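Local structure of anthranilate-CoA ligase (Stigmatella aurantiaca, 4WV3) at residues G361-L375 against F388-V401. The protein belongs to the ANL superfamily of AMP-binding enzymes, with a large N-terminal AMP-binding region and a smaller C-terminal domain. Residues are numbered along the deposited sequence; the frame is centred on the assembly and turned at random.
Sequences GEIGNVLLRSETAAL and FQGEWLATGDKYFV. With 3UK (5'-O-[(S)-[(2-aminobenzoyl)oxy](hydroxy)phosphoryl]adenosine), chain C.
K398 NZ donates a hydrogen bond of 2.6 Å to N365 OD1 from above the carbonyl plane, 39° out of it, and the amide's ND2 is held by V351 O on the next strand. Bends at chi2 and chi4 bring NZ alongside the asparagine to its OD1, the lysine CD passing I363 CG2 at 3.6 Å. The pair sits on strands 364-369 and 392-401, which run antiparallel: G364 and Y399 exchange two nearly straight bonds (N-H...O 167° and 170°), and L368 and L393 form a second hydrogen-bonded pair. Between them the register slips by two, a beta bulge at T395-D397, where a water links V366 O to G396 N. V366, opposite the bulge, touches both flanks: CB 3.5 Å from T395 OG1 and CG2 3.4 Å from Y399 CD1. At the far end W392 receives R369 CB over one face, 3.9 Å from its six-membered-ring centroid, while R369 NH2 makes a salt bridge with E391 OE2 at 2.8 Å, its hydrogen-bond geometry weak. D397 OD2 accepts from T395 OG1 (3.1 Å) and from O24 of 3UK (2.6 Å); OD1 is bonded to H409 NE2 and lies implausibly close to O22, a length that is doubtful. Held through OD2 and by H409, the carboxylate probably has its rotation fixed, so the bulged strand presents it to the ligand's ribose hydroxyls.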
# COMPACT_ATOMS: atom_id res chain seq x y z
N GLY A 361 5.55 -13.89 23.64
CA GLY A 361 4.32 -13.26 24.10
C GLY A 361 4.47 -11.78 24.40
O GLY A 361 3.48 -11.06 24.48
N GLU A 362 5.71 -11.33 24.56
CA GLU A 362 5.98 -9.93 24.88
C GLU A 362 6.14 -9.06 23.63
O GLU A 362 6.52 -9.55 22.57
CB GLU A 362 7.21 -9.80 25.78
CG GLU A 362 6.95 -10.17 27.23
CD GLU A 362 8.18 -10.00 28.10
OE1 GLU A 362 8.67 -8.86 28.23
OE2 GLU A 362 8.66 -11.01 28.66
N ILE A 363 5.86 -7.78 23.79
CA ILE A 363 5.96 -6.82 22.69
C ILE A 363 7.42 -6.52 22.37
O ILE A 363 8.20 -6.19 23.26
CB ILE A 363 5.25 -5.50 23.04
CG1 ILE A 363 3.86 -5.78 23.62
CG2 ILE A 363 5.15 -4.62 21.81
CD1 ILE A 363 3.12 -4.53 24.04
N GLY A 364 7.77 -6.65 21.09
CA GLY A 364 9.12 -6.36 20.65
C GLY A 364 9.14 -5.66 19.30
O GLY A 364 8.12 -5.59 18.62
N ASN A 365 10.30 -5.15 18.92
CA ASN A 365 10.46 -4.50 17.63
C ASN A 365 10.64 -5.52 16.51
O ASN A 365 11.31 -6.53 16.69
CB ASN A 365 11.64 -3.52 17.65
CG ASN A 365 11.49 -2.46 18.72
OD1 ASN A 365 10.84 -1.44 18.51
ND2 ASN A 365 12.10 -2.70 19.88
N VAL A 366 10.03 -5.25 15.36
CA VAL A 366 10.07 -6.19 14.24
C VAL A 366 11.33 -6.04 13.40
O VAL A 366 11.61 -4.97 12.85
CB VAL A 366 8.85 -6.03 13.33
CG1 VAL A 366 9.00 -6.87 12.08
CG2 VAL A 366 7.59 -6.40 14.08
N LEU A 367 12.10 -7.13 13.30
CA LEU A 367 13.23 -7.18 12.39
C LEU A 367 12.97 -8.21 11.29
O LEU A 367 12.71 -9.38 11.57
CB LEU A 367 14.52 -7.52 13.15
CG LEU A 367 15.14 -6.36 13.94
CD1 LEU A 367 16.38 -6.82 14.69
CD2 LEU A 367 15.47 -5.20 13.02
N LEU A 368 13.03 -7.75 10.05
CA LEU A 368 12.71 -8.60 8.90
C LEU A 368 13.96 -8.99 8.11
O LEU A 368 14.79 -8.14 7.80
CB LEU A 368 11.71 -7.90 7.99
CG LEU A 368 11.46 -8.53 6.62
CD1 LEU A 368 10.87 -9.93 6.76
CD2 LEU A 368 10.56 -7.64 5.78
N ARG A 369 14.08 -10.27 7.80
CA ARG A 369 15.17 -10.77 6.97
C ARG A 369 14.61 -11.16 5.61
O ARG A 369 13.81 -12.09 5.50
CB ARG A 369 15.84 -11.96 7.64
CG ARG A 369 17.08 -12.47 6.94
CD ARG A 369 17.80 -13.49 7.80
NE ARG A 369 19.04 -13.97 7.20
CZ ARG A 369 19.93 -14.72 7.83
NH1 ARG A 369 19.73 -15.08 9.09
NH2 ARG A 369 21.03 -15.11 7.20
N SER A 370 15.03 -10.44 4.57
CA SER A 370 14.43 -10.59 3.25
C SER A 370 15.42 -10.39 2.11
O SER A 370 16.38 -9.63 2.23
CB SER A 370 13.28 -9.59 3.10
OG SER A 370 12.93 -9.41 1.74
N GLU A 371 15.17 -11.07 0.99
CA GLU A 371 15.95 -10.85 -0.22
C GLU A 371 15.24 -9.87 -1.14
O GLU A 371 15.74 -9.53 -2.21
CB GLU A 371 16.20 -12.17 -0.95
CG GLU A 371 17.20 -13.08 -0.26
CD GLU A 371 17.55 -14.30 -1.09
OE1 GLU A 371 16.69 -14.77 -1.86
OE2 GLU A 371 18.69 -14.79 -0.97
N THR A 372 14.07 -9.40 -0.71
CA THR A 372 13.29 -8.45 -1.49
C THR A 372 13.37 -7.05 -0.88
O THR A 372 12.82 -6.09 -1.42
CB THR A 372 11.82 -8.88 -1.60
OG1 THR A 372 11.20 -8.78 -0.31
CG2 THR A 372 11.72 -10.31 -2.09
N ALA A 373 14.06 -6.95 0.25
CA ALA A 373 14.21 -5.67 0.94
C ALA A 373 15.18 -4.76 0.19
O ALA A 373 16.14 -5.23 -0.42
CB ALA A 373 14.68 -5.90 2.36
N ALA A 374 14.91 -3.46 0.24
CA ALA A 374 15.79 -2.48 -0.38
C ALA A 374 17.14 -2.46 0.33
O ALA A 374 17.26 -2.89 1.48
CB ALA A 374 15.16 -1.11 -0.37
N LEU A 375 18.16 -1.96 -0.36
CA LEU A 375 19.51 -1.91 0.19
C LEU A 375 19.70 -0.67 1.06
O LEU A 375 20.40 -0.71 2.07
CB LEU A 375 20.54 -1.96 -0.93
CG LEU A 375 21.71 -2.92 -0.73
CD1 LEU A 375 21.24 -4.21 -0.08
CD2 LEU A 375 22.37 -3.22 -2.07
N PHE A 388 17.93 -0.11 7.65
CA PHE A 388 18.51 -1.30 7.03
C PHE A 388 19.71 -1.80 7.83
O PHE A 388 20.85 -1.44 7.54
CB PHE A 388 18.91 -1.00 5.59
CG PHE A 388 17.79 -0.43 4.76
CD1 PHE A 388 16.90 -1.26 4.11
CD2 PHE A 388 17.63 0.94 4.65
CE1 PHE A 388 15.86 -0.73 3.36
CE2 PHE A 388 16.60 1.47 3.89
CZ PHE A 388 15.72 0.63 3.24
N GLN A 389 19.44 -2.63 8.83
CA GLN A 389 20.49 -3.11 9.73
C GLN A 389 21.07 -4.44 9.27
O GLN A 389 20.81 -5.49 9.87
CB GLN A 389 19.94 -3.24 11.15
CG GLN A 389 19.30 -1.97 11.68
CD GLN A 389 18.64 -2.17 13.03
OE1 GLN A 389 18.80 -3.21 13.66
NE2 GLN A 389 17.87 -1.17 13.46
N GLY A 390 21.86 -4.40 8.21
CA GLY A 390 22.48 -5.59 7.67
C GLY A 390 21.48 -6.51 7.00
O GLY A 390 20.79 -6.10 6.06
N GLU A 391 21.39 -7.74 7.48
CA GLU A 391 20.43 -8.71 6.95
C GLU A 391 19.04 -8.49 7.53
O GLU A 391 18.08 -9.12 7.10
CB GLU A 391 20.88 -10.14 7.23
CG GLU A 391 22.05 -10.62 6.38
CD GLU A 391 22.21 -12.13 6.43
OE1 GLU A 391 23.09 -12.61 7.17
OE2 GLU A 391 21.45 -12.83 5.72
N TRP A 392 18.95 -7.61 8.52
CA TRP A 392 17.68 -7.36 9.20
C TRP A 392 17.10 -5.99 8.88
O TRP A 392 17.81 -4.98 8.88
CB TRP A 392 17.84 -7.54 10.71
CG TRP A 392 18.19 -8.94 11.10
CD1 TRP A 392 19.43 -9.41 11.41
CD2 TRP A 392 17.30 -10.05 11.20
NE1 TRP A 392 19.36 -10.75 11.71
CE2 TRP A 392 18.06 -11.17 11.59
CE3 TRP A 392 15.92 -10.20 11.01
CZ2 TRP A 392 17.50 -12.42 11.79
CZ3 TRP A 392 15.36 -11.45 11.21
CH2 TRP A 392 16.15 -12.55 11.60
N LEU A 393 15.80 -5.97 8.60
CA LEU A 393 15.10 -4.74 8.26
C LEU A 393 14.18 -4.30 9.39
O LEU A 393 13.28 -5.04 9.80
CB LEU A 393 14.28 -4.94 6.98
CG LEU A 393 13.40 -3.77 6.54
CD1 LEU A 393 14.25 -2.57 6.17
CD2 LEU A 393 12.50 -4.17 5.38
N ALA A 394 14.40 -3.09 9.90
CA ALA A 394 13.54 -2.52 10.93
C ALA A 394 12.35 -1.81 10.29
O ALA A 394 12.52 -0.86 9.53
CB ALA A 394 14.33 -1.56 11.80
N THR A 395 11.15 -2.28 10.60
CA THR A 395 9.93 -1.72 10.01
C THR A 395 9.33 -0.61 10.86
O THR A 395 8.49 0.15 10.40
CB THR A 395 8.86 -2.81 9.78
OG1 THR A 395 8.51 -3.40 11.03
CG2 THR A 395 9.39 -3.88 8.84
N GLY A 396 9.78 -0.52 12.11
CA GLY A 396 9.27 0.47 13.04
C GLY A 396 7.95 0.04 13.65
O GLY A 396 7.16 0.87 14.10
N ASP A 397 7.72 -1.27 13.68
CA ASP A 397 6.47 -1.82 14.21
C ASP A 397 6.69 -2.58 15.52
O ASP A 397 7.74 -3.18 15.73
CB ASP A 397 5.82 -2.75 13.19
CG ASP A 397 5.27 -2.00 11.99
OD1 ASP A 397 4.52 -1.03 12.19
OD2 ASP A 397 5.61 -2.38 10.85
N LYS A 398 5.68 -2.54 16.38
CA LYS A 398 5.67 -3.34 17.59
C LYS A 398 4.73 -4.53 17.41
O LYS A 398 3.57 -4.36 17.03
CB LYS A 398 5.24 -2.50 18.80
CG LYS A 398 6.35 -1.63 19.38
CD LYS A 398 7.45 -2.48 19.99
CE LYS A 398 8.35 -1.65 20.91
NZ LYS A 398 9.04 -0.55 20.18
N TYR A 399 5.24 -5.73 17.68
CA TYR A 399 4.45 -6.95 17.52
C TYR A 399 4.62 -7.87 18.72
O TYR A 399 5.60 -7.76 19.47
CB TYR A 399 4.89 -7.70 16.26
CG TYR A 399 4.02 -7.47 15.05
CD1 TYR A 399 4.18 -6.34 14.25
CD2 TYR A 399 3.04 -8.39 14.69
CE1 TYR A 399 3.39 -6.14 13.13
CE2 TYR A 399 2.24 -8.18 13.58
CZ TYR A 399 2.42 -7.06 12.80
OH TYR A 399 1.64 -6.84 11.69
N PHE A 400 3.67 -8.77 18.91
CA PHE A 400 3.82 -9.86 19.86
C PHE A 400 3.22 -11.14 19.28
O PHE A 400 2.36 -11.08 18.39
CB PHE A 400 3.20 -9.52 21.22
CG PHE A 400 1.70 -9.42 21.22
CD1 PHE A 400 0.91 -10.52 21.51
CD2 PHE A 400 1.08 -8.21 20.94
CE1 PHE A 400 -0.47 -10.42 21.51
CE2 PHE A 400 -0.30 -8.11 20.94
CZ PHE A 400 -1.07 -9.22 21.23
N VAL A 401 3.67 -12.28 19.77
CA VAL A 401 3.26 -13.56 19.20
C VAL A 401 2.33 -14.33 20.13
O VAL A 401 2.55 -14.39 21.34
CB VAL A 401 4.49 -14.44 18.87
CG1 VAL A 401 4.06 -15.71 18.16
CG2 VAL A 401 5.47 -13.66 18.01
C10 3UK C . 1.81 -0.82 8.44
C15 3UK C . 0.37 -2.83 8.68
C17 3UK C . -0.67 -3.95 10.49
C21 3UK C . 3.06 -1.26 9.16
C26 3UK C . 2.22 -2.21 2.48
C28 3UK C . 1.13 -4.35 2.22
O01 3UK C . 1.51 -0.29 3.76
C02 3UK C . 2.45 -0.87 3.27
O03 3UK C . 3.67 -0.17 3.06
P04 3UK C . 3.92 1.26 3.70
O05 3UK C . 5.33 1.77 3.26
O06 3UK C . 3.90 1.22 5.31
C07 3UK C . 4.20 -0.01 5.99
C08 3UK C . 3.67 0.09 7.39
O09 3UK C . 2.22 0.02 7.37
N11 3UK C . 1.10 -1.94 7.92
C12 3UK C . 1.03 -2.31 6.61
N13 3UK C . 0.25 -3.43 6.52
C14 3UK C . -0.17 -3.77 7.79
N16 3UK C . 0.10 -2.94 10.01
N18 3UK C . -1.21 -4.87 9.69
C19 3UK C . -1.00 -4.83 8.37
N20 3UK C . -1.58 -5.82 7.53
O22 3UK C . 3.27 -0.45 10.29
C23 3UK C . 4.12 -1.06 8.19
O24 3UK C . 5.35 -0.74 8.88
O25 3UK C . 2.88 2.24 3.19
C27 3UK C . 1.33 -3.14 2.94
C29 3UK C . 1.88 -4.60 1.02
C30 3UK C . 2.78 -3.67 0.56
C31 3UK C . 2.97 -2.46 1.27
N32 3UK C . 3.93 -1.47 0.79
O HOH W 1 6.04 -11.91 21.24
O HOH W 2 11.42 -2.20 14.01